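Local structure of chloramphenicol acetyltransferase (Bacteroides thetaiotaomicron, 2I9D) at residues Phe70-Gly78 with Asp141-Leu149; Ala59-Phe70 with His204-Phe215. The protein probably transfers an acetyl group from acetyl-CoA to a hydroxyl of chloramphenicol and assembles as a trimer. All blocks are in the same frame, centred on the assembly; numbering follows the deposited sequence.

Contact 1: residues Phe70-Gly78 with Asp141-Leu149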
loop_
_atom_site.group_PDB
_atom_site.type_symbol
_atom_site.label_atom_id
_atom_site.label_comp_id
_atom_site.label_asym_id
_atom_site.label_seq_id
_atom_site.Cartn_x
_atom_site.Cartn_y
_atom_site.Cartn_z
ATOM N N PHE A 70 18.399 -8.857 2.503
ATOM C CA PHE A 70 18.172 -7.593 1.798
ATOM C C PHE A 70 19.263 -7.279 0.769
ATOM O O PHE A 70 19.236 -6.233 0.135
ATOM C CB PHE A 70 17.990 -6.440 2.818
ATOM C CG PHE A 70 16.677 -6.517 3.585
ATOM C CD1 PHE A 70 15.574 -5.755 3.185
ATOM C CD2 PHE A 70 16.543 -7.379 4.685
ATOM C CE1 PHE A 70 14.354 -5.837 3.866
ATOM C CE2 PHE A 70 15.334 -7.480 5.379
ATOM C CZ PHE A 70 14.229 -6.708 4.969
ATOM N N ARG A 71 20.214 -8.199 0.608
ATOM C CA ARG A 71 21.332 -8.050 -0.320
ATOM C C ARG A 71 21.180 -8.955 -1.535
ATOM O O ARG A 71 22.021 -8.922 -2.441
ATOM C CB ARG A 71 22.653 -8.342 0.407
ATOM C CG ARG A 71 23.080 -7.198 1.368
ATOM C CD ARG A 71 24.576 -7.204 1.668
ATOM N NE ARG A 71 24.825 -7.764 2.983
ATOM C CZ ARG A 71 25.228 -9.004 3.219
ATOM N NH1 ARG A 71 25.482 -9.831 2.224
ATOM N NH2 ARG A 71 25.381 -9.408 4.467
ATOM N N TYR A 72 20.130 -9.786 -1.524
ATOM C CA TYR A 72 19.854 -10.720 -2.601
ATOM C C TYR A 72 19.156 -9.997 -3.739
ATOM O O TYR A 72 18.226 -9.200 -3.493
ATOM C CB TYR A 72 18.959 -11.864 -2.112
ATOM C CG TYR A 72 19.700 -12.926 -1.320
ATOM C CD1 TYR A 72 19.942 -14.187 -1.860
ATOM C CD2 TYR A 72 20.181 -12.648 -0.018
ATOM C CE1 TYR A 72 20.630 -15.146 -1.123
ATOM C CE2 TYR A 72 20.872 -13.589 0.713
ATOM C CZ TYR A 72 21.097 -14.839 0.162
ATOM O OH TYR A 72 21.777 -15.777 0.917
ATOM N N ARG A 73 19.608 -10.280 -4.968
ATOM C CA ARG A 73 19.077 -9.690 -6.188
ATOM C C ARG A 73 18.935 -10.731 -7.297
ATOM O O ARG A 73 19.593 -11.783 -7.275
ATOM C CB ARG A 73 19.977 -8.546 -6.683
ATOM C CG ARG A 73 20.217 -7.438 -5.686
ATOM C CD ARG A 73 18.991 -6.499 -5.496
ATOM N NE ARG A 73 19.285 -5.449 -4.509
ATOM C CZ ARG A 73 19.121 -5.555 -3.184
ATOM N NH1 ARG A 73 18.644 -6.658 -2.635
ATOM N NH2 ARG A 73 19.400 -4.533 -2.396
ATOM N N ILE A 74 18.038 -10.465 -8.238
ATOM C CA ILE A 74 17.979 -11.229 -9.463
ATOM C C ILE A 74 18.788 -10.367 -10.420
ATOM O O ILE A 74 18.356 -9.247 -10.772
ATOM C CB ILE A 74 16.535 -11.416 -10.001
ATOM C CG1 ILE A 74 15.633 -12.127 -8.974
ATOM C CG2 ILE A 74 16.565 -12.160 -11.358
ATOM C CD1 ILE A 74 14.207 -12.459 -9.470
ATOM N N ASP A 75 19.968 -10.853 -10.806
ATOM C CA ASP A 75 20.858 -10.100 -11.699
ATOM C C ASP A 75 20.312 -9.987 -13.140
ATOM O O ASP A 75 19.348 -10.672 -13.487
ATOM C CB ASP A 75 22.270 -10.691 -11.656
ATOM C CG ASP A 75 23.268 -9.799 -10.902
ATOM O OD1 ASP A 75 22.892 -8.709 -10.369
ATOM O OD2 ASP A 75 24.466 -10.199 -10.856
ATOM N N PRO A 76 20.897 -9.087 -13.968
ATOM C CA PRO A 76 20.411 -8.903 -15.350
ATOM C C PRO A 76 20.239 -10.203 -16.136
ATOM O O PRO A 76 19.309 -10.333 -16.911
ATOM C CB PRO A 76 21.484 -8.015 -15.994
ATOM C CG PRO A 76 22.126 -7.302 -14.860
ATOM C CD PRO A 76 21.993 -8.149 -13.636
ATOM N N ASP A 77 21.124 -11.161 -15.907
ATOM C CA ASP A 77 21.079 -12.469 -16.581
ATOM C C ASP A 77 20.075 -13.442 -15.950
ATOM O O ASP A 77 19.996 -14.607 -16.353
ATOM C CB ASP A 77 22.488 -13.087 -16.594
ATOM C CG ASP A 77 23.071 -13.261 -15.195
ATOM O OD1 ASP A 77 22.478 -12.767 -14.194
ATOM O OD2 ASP A 77 24.150 -13.897 -15.089
ATOM N N GLY A 78 19.304 -12.965 -14.972
ATOM C CA GLY A 78 18.284 -13.782 -14.317
ATOM C C GLY A 78 18.793 -14.685 -13.196
ATOM O O GLY A 78 18.036 -15.478 -12.664
ATOM N N ASP A 141 24.865 -0.640 -16.254
ATOM C CA ASP A 141 25.985 -1.321 -15.611
ATOM C C ASP A 141 25.712 -2.734 -15.107
ATOM O O ASP A 141 26.651 -3.465 -14.780
ATOM C CB ASP A 141 26.332 -0.541 -14.378
ATOM C CG ASP A 141 27.685 0.001 -14.413
ATOM O OD1 ASP A 141 28.487 -0.489 -13.569
ATOM O OD2 ASP A 141 27.931 0.916 -15.249
ATOM N N GLY A 142 24.440 -3.094 -14.954
ATOM C CA GLY A 142 24.079 -4.341 -14.278
ATOM C C GLY A 142 24.402 -4.328 -12.794
ATOM O O GLY A 142 24.621 -5.372 -12.223
ATOM N N ASP A 143 24.457 -3.155 -12.162
ATOM C CA ASP A 143 24.716 -3.097 -10.722
ATOM C C ASP A 143 23.387 -2.943 -9.983
ATOM O O ASP A 143 22.794 -1.850 -9.958
ATOM C CB ASP A 143 25.700 -1.980 -10.364
ATOM C CG ASP A 143 26.135 -2.006 -8.889
ATOM O OD1 ASP A 143 25.737 -2.895 -8.120
ATOM O OD2 ASP A 143 26.871 -1.098 -8.470
ATOM N N TYR A 144 22.908 -4.053 -9.404
ATOM C CA TYR A 144 21.665 -4.034 -8.626
ATOM C C TYR A 144 21.956 -4.049 -7.114
ATOM O O TYR A 144 21.046 -4.204 -6.297
ATOM C CB TYR A 144 20.735 -5.188 -9.014
ATOM C CG TYR A 144 20.278 -5.205 -10.454
ATOM C CD1 TYR A 144 20.426 -4.086 -11.279
ATOM C CD2 TYR A 144 19.643 -6.333 -10.980
ATOM C CE1 TYR A 144 19.995 -4.096 -12.600
ATOM C CE2 TYR A 144 19.209 -6.351 -12.307
ATOM C CZ TYR A 144 19.413 -5.230 -13.108
ATOM O OH TYR A 144 18.981 -5.246 -14.410
ATOM N N GLY A 145 23.225 -3.879 -6.756
ATOM C CA GLY A 145 23.623 -3.900 -5.345
ATOM C C GLY A 145 23.349 -2.564 -4.704
ATOM O O GLY A 145 24.274 -1.852 -4.239
ATOM N N LEU A 146 22.067 -2.224 -4.695
ATOM C CA LEU A 146 21.578 -0.909 -4.278
ATOM C C LEU A 146 20.184 -1.023 -3.659
ATOM O O LEU A 146 19.476 -1.977 -3.909
ATOM C CB LEU A 146 21.457 0.018 -5.503
ATOM C CG LEU A 146 22.727 0.389 -6.262
ATOM C CD1 LEU A 146 22.337 0.588 -7.700
ATOM C CD2 LEU A 146 23.377 1.637 -5.656
ATOM N N ILE A 147 19.806 -0.030 -2.868
ATOM C CA ILE A 147 18.395 0.206 -2.519
ATOM C C ILE A 147 18.144 1.653 -2.883
ATOM O O ILE A 147 19.093 2.366 -3.210
ATOM C CB ILE A 147 18.039 -0.113 -1.034
ATOM C CG1 ILE A 147 18.898 0.712 -0.048
ATOM C CG2 ILE A 147 18.211 -1.601 -0.784
ATOM C CD1 ILE A 147 18.404 0.650 1.438
ATOM N N LEU A 148 16.878 2.059 -2.911
ATOM C CA LEU A 148 16.527 3.432 -3.311
ATOM C C LEU A 148 15.484 3.947 -2.356
ATOM O O LEU A 148 14.500 3.254 -2.083
ATOM C CB LEU A 148 16.014 3.514 -4.765
ATOM C CG LEU A 148 15.560 4.920 -5.230
ATOM C CD1 LEU A 148 15.797 5.126 -6.731
ATOM C CD2 LEU A 148 14.066 5.200 -4.847
ATOM N N LEU A 149 15.714 5.149 -1.844
ATOM C CA LEU A 149 14.800 5.718 -0.890
ATOM C C LEU A 149 14.415 7.100 -1.357
ATOM O O LEU A 149 15.270 7.923 -1.709
ATOM C CB LEU A 149 15.362 5.716 0.549
ATOM C CG LEU A 149 14.411 6.259 1.636
ATOM C CD1 LEU A 149 14.650 5.570 2.968
ATOM C CD2 LEU A 149 14.572 7.799 1.801
#
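Arg73 and Tyr144 meet across this buried contact with guanidinium and ring planes only 22° apart; the polar contact is to the backbone carbonyl of Tyr144, with the arginine methylenes beside Tyr144 CB. Arg73 NE donates to Tyr144 O at 2.8 Å, arriving almost in line with the carbonyl bond, and Arg73 NH2 reaches Leu146 O at 3.0 Å from above the carbonyl plane. A bend at chi2 (-74°) folds the chain back, and its NH1 and NH2 grip Phe70 O end-on while NH1 also bonds to Tyr72 O. Four carbonyls of the two segments thus fix the rotation of one buried guanidinium. A methionine here would probably leave Tyr144 O and Leu146 O without these donors and the two segments held mainly by the Tyr144-Pro76 packing. The Tyr144 ring turns its CD2 edge to Ile74 O, 3.2 Å away and in the ring plane, while Pro76 CD packs on Tyr144 CE2 at 3.6 Å. Pro76 CG lies 3.6 Å from CA of Gly142, whose positive phi closes helix 133-141 in a Schellman motif. One arginine thus ties edge strand 72-74 of the small antiparallel sheet to the start of strand 146-151 in the large mixed sheet.

Contact 2: residues Ala59-Phe70 with His204-Phe215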
loop_
_atom_site.group_PDB
_atom_site.type_symbol
_atom_site.label_atom_id
_atom_site.label_comp_id
_atom_site.label_asym_id
_atom_site.label_seq_id
_atom_site.Cartn_x
_atom_site.Cartn_y
_atom_site.Cartn_z
ATOM N N ALA A 59 20.531 4.972 8.589
ATOM C CA ALA A 59 19.843 3.927 9.362
ATOM C C ALA A 59 19.272 2.859 8.447
ATOM O O ALA A 59 19.438 1.660 8.697
ATOM C CB ALA A 59 18.746 4.533 10.233
ATOM N N VAL A 60 18.606 3.301 7.379
ATOM C CA VAL A 60 17.974 2.390 6.437
ATOM C C VAL A 60 19.044 1.602 5.661
ATOM O O VAL A 60 18.925 0.377 5.494
ATOM C CB VAL A 60 17.008 3.164 5.474
ATOM C CG1 VAL A 60 16.683 2.338 4.203
ATOM C CG2 VAL A 60 15.743 3.572 6.193
ATOM N N LEU A 61 20.076 2.309 5.190
ATOM C CA LEU A 61 21.132 1.689 4.365
ATOM C C LEU A 61 21.926 0.642 5.174
ATOM O O LEU A 61 22.250 -0.452 4.659
ATOM C CB LEU A 61 22.075 2.746 3.769
ATOM C CG LEU A 61 23.110 2.277 2.735
ATOM C CD1 LEU A 61 22.446 1.617 1.529
ATOM C CD2 LEU A 61 23.964 3.422 2.295
ATOM N N ARG A 62 22.204 0.988 6.432
ATOM C CA ARG A 62 22.897 0.108 7.358
ATOM C C ARG A 62 22.104 -1.156 7.659
ATOM O O ARG A 62 22.671 -2.241 7.652
ATOM C CB ARG A 62 23.260 0.841 8.652
ATOM C CG ARG A 62 24.023 -0.045 9.675
ATOM C CD ARG A 62 24.850 0.781 10.656
ATOM N NE ARG A 62 25.329 -0.019 11.783
ATOM C CZ ARG A 62 26.046 0.468 12.798
ATOM N NH1 ARG A 62 26.378 1.764 12.825
ATOM N NH2 ARG A 62 26.428 -0.340 13.791
ATOM N N ALA A 63 20.801 -1.027 7.911
ATOM C CA ALA A 63 19.940 -2.206 8.128
ATOM C C ALA A 63 19.909 -3.178 6.937
ATOM O O ALA A 63 19.868 -4.400 7.117
ATOM C CB ALA A 63 18.527 -1.774 8.521
ATOM N N ALA A 64 19.949 -2.632 5.721
ATOM C CA ALA A 64 19.895 -3.434 4.489
ATOM C C ALA A 64 21.207 -4.198 4.296
ATOM O O ALA A 64 21.234 -5.339 3.810
ATOM C CB ALA A 64 19.616 -2.540 3.290
ATOM N N ASN A 65 22.298 -3.545 4.668
ATOM C CA ASN A 65 23.595 -4.185 4.648
ATOM C C ASN A 65 23.710 -5.256 5.723
ATOM O O ASN A 65 24.242 -6.345 5.443
ATOM C CB ASN A 65 24.689 -3.137 4.766
ATOM C CG ASN A 65 25.026 -2.526 3.426
ATOM O OD1 ASN A 65 25.733 -3.134 2.632
ATOM N ND2 ASN A 65 24.505 -1.332 3.157
ATOM N N GLU A 66 23.148 -4.982 6.910
ATOM C CA GLU A 66 23.318 -5.881 8.068
ATOM C C GLU A 66 22.427 -7.106 8.103
ATOM O O GLU A 66 22.749 -8.055 8.805
ATOM C CB GLU A 66 23.283 -5.127 9.404
ATOM C CG GLU A 66 24.527 -4.283 9.623
ATOM C CD GLU A 66 24.580 -3.593 10.990
ATOM O OE1 GLU A 66 23.668 -3.804 11.821
ATOM O OE2 GLU A 66 25.546 -2.838 11.233
ATOM N N ILE A 67 21.345 -7.098 7.320
ATOM C CA ILE A 67 20.442 -8.242 7.211
ATOM C C ILE A 67 20.609 -8.833 5.813
ATOM O O ILE A 67 20.155 -8.234 4.836
ATOM C CB ILE A 67 18.954 -7.841 7.505
ATOM C CG1 ILE A 67 18.844 -7.193 8.885
ATOM C CG2 ILE A 67 18.023 -9.040 7.448
ATOM C CD1 ILE A 67 17.607 -6.331 9.079
ATOM N N PRO A 68 21.266 -10.005 5.700
ATOM C CA PRO A 68 21.744 -10.441 4.383
ATOM C C PRO A 68 20.645 -10.742 3.370
ATOM O O PRO A 68 20.910 -10.753 2.174
ATOM C CB PRO A 68 22.573 -11.713 4.694
ATOM C CG PRO A 68 22.071 -12.205 5.977
ATOM C CD PRO A 68 21.581 -10.997 6.755
ATOM N N GLU A 69 19.427 -10.997 3.831
ATOM C CA GLU A 69 18.308 -11.255 2.929
ATOM C C GLU A 69 18.001 -10.042 2.040
ATOM O O GLU A 69 17.431 -10.192 0.968
ATOM C CB GLU A 69 17.062 -11.669 3.728
ATOM C CG GLU A 69 17.080 -13.134 4.214
ATOM C CD GLU A 69 17.987 -13.345 5.428
ATOM O OE1 GLU A 69 18.459 -12.371 6.027
ATOM O OE2 GLU A 69 18.228 -14.500 5.789
ATOM N N PHE A 70 18.399 -8.857 2.503
ATOM C CA PHE A 70 18.172 -7.593 1.798
ATOM C C PHE A 70 19.263 -7.279 0.769
ATOM O O PHE A 70 19.236 -6.233 0.135
ATOM C CB PHE A 70 17.990 -6.440 2.818
ATOM C CG PHE A 70 16.677 -6.517 3.585
ATOM C CD1 PHE A 70 15.574 -5.755 3.185
ATOM C CD2 PHE A 70 16.543 -7.379 4.685
ATOM C CE1 PHE A 70 14.354 -5.837 3.866
ATOM C CE2 PHE A 70 15.334 -7.480 5.379
ATOM C CZ PHE A 70 14.229 -6.708 4.969
ATOM N N HIS A 204 11.960 -11.131 8.198
ATOM C CA HIS A 204 13.103 -10.263 7.863
ATOM C C HIS A 204 12.701 -8.793 7.856
ATOM O O HIS A 204 13.492 -7.920 8.206
ATOM C CB HIS A 204 13.726 -10.703 6.544
ATOM C CG HIS A 204 13.956 -12.172 6.480
ATOM N ND1 HIS A 204 13.147 -13.019 5.755
ATOM C CD2 HIS A 204 14.873 -12.957 7.100
ATOM C CE1 HIS A 204 13.573 -14.261 5.910
ATOM N NE2 HIS A 204 14.618 -14.247 6.721
ATOM N N LEU A 205 11.449 -8.535 7.499
ATOM C CA LEU A 205 10.897 -7.191 7.566
ATOM C C LEU A 205 10.819 -6.700 9.011
ATOM O O LEU A 205 11.131 -5.533 9.301
ATOM C CB LEU A 205 9.517 -7.160 6.908
ATOM C CG LEU A 205 9.561 -7.319 5.380
ATOM C CD1 LEU A 205 8.182 -7.554 4.765
ATOM C CD2 LEU A 205 10.264 -6.125 4.716
ATOM N N SER A 206 10.397 -7.598 9.912
ATOM C CA SER A 206 10.386 -7.335 11.357
ATOM C C SER A 206 11.767 -6.890 11.861
ATOM O O SER A 206 11.895 -5.848 12.505
ATOM C CB SER A 206 9.945 -8.602 12.087
ATOM O OG SER A 206 9.221 -8.300 13.238
ATOM N N LEU A 207 12.805 -7.668 11.528
ATOM C CA LEU A 207 14.194 -7.334 11.894
ATOM C C LEU A 207 14.700 -6.074 11.245
ATOM O O LEU A 207 15.456 -5.320 11.874
ATOM C CB LEU A 207 15.174 -8.447 11.482
ATOM C CG LEU A 207 14.992 -9.915 11.814
ATOM C CD1 LEU A 207 16.252 -10.666 11.362
ATOM C CD2 LEU A 207 14.705 -10.137 13.322
ATOM N N PHE A 208 14.345 -5.856 9.971
ATOM C CA PHE A 208 14.688 -4.580 9.303
ATOM C C PHE A 208 14.185 -3.357 10.070
ATOM O O PHE A 208 14.965 -2.480 10.433
ATOM C CB PHE A 208 14.174 -4.551 7.862
ATOM C CG PHE A 208 14.548 -3.309 7.115
ATOM C CD1 PHE A 208 15.760 -3.237 6.430
ATOM C CD2 PHE A 208 13.679 -2.228 7.070
ATOM C CE1 PHE A 208 16.111 -2.097 5.718
ATOM C CE2 PHE A 208 14.008 -1.071 6.368
ATOM C CZ PHE A 208 15.241 -1.005 5.697
ATOM N N TYR A 209 12.885 -3.302 10.319
ATOM C CA TYR A 209 12.293 -2.182 11.038
ATOM C C TYR A 209 12.799 -2.023 12.491
ATOM O O TYR A 209 13.059 -0.893 12.946
ATOM C CB TYR A 209 10.757 -2.290 11.003
ATOM C CG TYR A 209 10.146 -1.865 9.674
ATOM C CD1 TYR A 209 9.617 -2.812 8.781
ATOM C CD2 TYR A 209 10.096 -0.509 9.307
ATOM C CE1 TYR A 209 9.052 -2.419 7.583
ATOM C CE2 TYR A 209 9.534 -0.117 8.084
ATOM C CZ TYR A 209 9.021 -1.076 7.233
ATOM O OH TYR A 209 8.453 -0.689 6.048
ATOM N N LYS A 210 12.923 -3.150 13.212
ATOM C CA LYS A 210 13.538 -3.157 14.539
ATOM C C LYS A 210 14.912 -2.495 14.449
ATOM O O LYS A 210 15.208 -1.550 15.186
ATOM C CB LYS A 210 13.642 -4.590 15.090
ATOM C CG LYS A 210 14.246 -4.704 16.481
ATOM C CD LYS A 210 13.312 -4.099 17.537
ATOM C CE LYS A 210 13.929 -4.105 18.974
ATOM N NZ LYS A 210 13.024 -3.377 19.952
ATOM N N LYS A 211 15.719 -2.957 13.501
ATOM C CA LYS A 211 17.067 -2.434 13.273
ATOM C C LYS A 211 17.115 -0.926 12.927
ATOM O O LYS A 211 17.881 -0.181 13.527
ATOM C CB LYS A 211 17.747 -3.277 12.206
ATOM C CG LYS A 211 19.265 -3.241 12.237
ATOM C CD LYS A 211 19.860 -4.254 11.247
ATOM C CE LYS A 211 20.103 -5.635 11.887
ATOM N NZ LYS A 211 21.316 -5.610 12.741
ATOM N N VAL A 212 16.272 -0.467 11.997
ATOM C CA VAL A 212 16.197 0.965 11.682
ATOM C C VAL A 212 15.816 1.814 12.912
ATOM O O VAL A 212 16.439 2.847 13.182
ATOM C CB VAL A 212 15.204 1.240 10.521
ATOM C CG1 VAL A 212 14.911 2.755 10.365
ATOM C CG2 VAL A 212 15.731 0.647 9.240
ATOM N N GLU A 213 14.788 1.380 13.640
ATOM C CA GLU A 213 14.349 2.106 14.830
ATOM C C GLU A 213 15.449 2.192 15.907
ATOM O O GLU A 213 15.674 3.263 16.458
ATOM C CB GLU A 213 13.066 1.505 15.412
ATOM C CG GLU A 213 12.503 2.303 16.583
ATOM C CD GLU A 213 11.161 1.780 17.031
ATOM O OE1 GLU A 213 11.143 0.760 17.747
ATOM O OE2 GLU A 213 10.125 2.376 16.673
ATOM N N ASP A 214 16.134 1.080 16.175
ATOM C CA ASP A 214 17.281 1.071 17.097
ATOM C C ASP A 214 18.288 2.189 16.796
ATOM O O ASP A 214 18.781 2.803 17.733
ATOM C CB ASP A 214 18.013 -0.296 17.146
ATOM C CG ASP A 214 17.191 -1.408 17.831
ATOM O OD1 ASP A 214 16.160 -1.100 18.499
ATOM O OD2 ASP A 214 17.579 -2.608 17.683
ATOM N N PHE A 215 18.592 2.437 15.518
ATOM C CA PHE A 215 19.562 3.472 15.139
ATOM C C PHE A 215 18.997 4.869 15.358
ATOM O O PHE A 215 19.751 5.820 15.579
ATOM C CB PHE A 215 20.019 3.370 13.659
ATOM C CG PHE A 215 20.687 2.049 13.274
ATOM C CD1 PHE A 215 21.778 1.543 13.994
ATOM C CD2 PHE A 215 20.256 1.342 12.135
ATOM C CE1 PHE A 215 22.403 0.321 13.612
ATOM C CE2 PHE A 215 20.869 0.134 11.754
ATOM C CZ PHE A 215 21.939 -0.380 12.503
#
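Two helices of the chloramphenicol acetyltransferase fold, 52-66 and 202-216, pack together here; their segments 59-66 and 204-215 run at 137° between their directions, with axes 8.7 Å apart at the closest point. Small residues permit the approach: Ala59 faces Val212, and Ala63 CB touches Phe208 CE1 at 3.7 Å. At one end the ring of Phe215 is a knob in the hole formed by Ala59, Arg62, Ala63 and Glu66. Arg62 runs extended across this ring at about a right angle, and Phe215 CE1 lies over one face of its guanidinium. Arg62 NE also donates to Glu66 OE2 at 2.9 Å, and the other oxygen, OE1, receives Lys211 NZ at 3.1 Å through its anti lone pair, so one carboxylate joins two cations in a salt-bridge network. Bends at chi3 and chi4 bring the lysine amine to it, while the Lys211 methylenes slide past Ile67, whose CD1 presses on Phe208 CA at 3.4 Å. After the helix ends, the chain continues along the partner. The Phe70 and Phe208 rings form an offset stack, centroids 5.0 Å apart and planes at 26°; Phe208, with CG anti to its N (chi1 -177°), also reaches Val60. Nearby, Leu205 packs on Leu155 of a neighbouring subunit and lies about 7 Å, side chain to side chain, from His197, the predicted proton acceptor. Asp201 N bonds to His204 ND1, and Glu69 CG makes a CH-pi contact over the face of the His204 ring, 3.8 Å from its centroid.

Contacts 1 and 2 have centres about 17 Å apart and share Phe70, where the 3-10 turn after helix 52-66 leads into strand 72-74. Along the chain the order is 59-70, 70-78, 141-149, 204-215, so contact 2 closes a longer loop that encloses contact 1. They also touch directly: Ile147 CD1 packs on Val60 CG1 at 3.7 Å and on Ala64, and Arg71 NE probably bonds to Asn65 O at 2.9 Å. Helices 52-66 and 202-216 pack side by side and both lie against the large mixed sheet. Together the contacts connect the small sheet, the large mixed sheet and this helix pair within the chloramphenicol acetyltransferase fold.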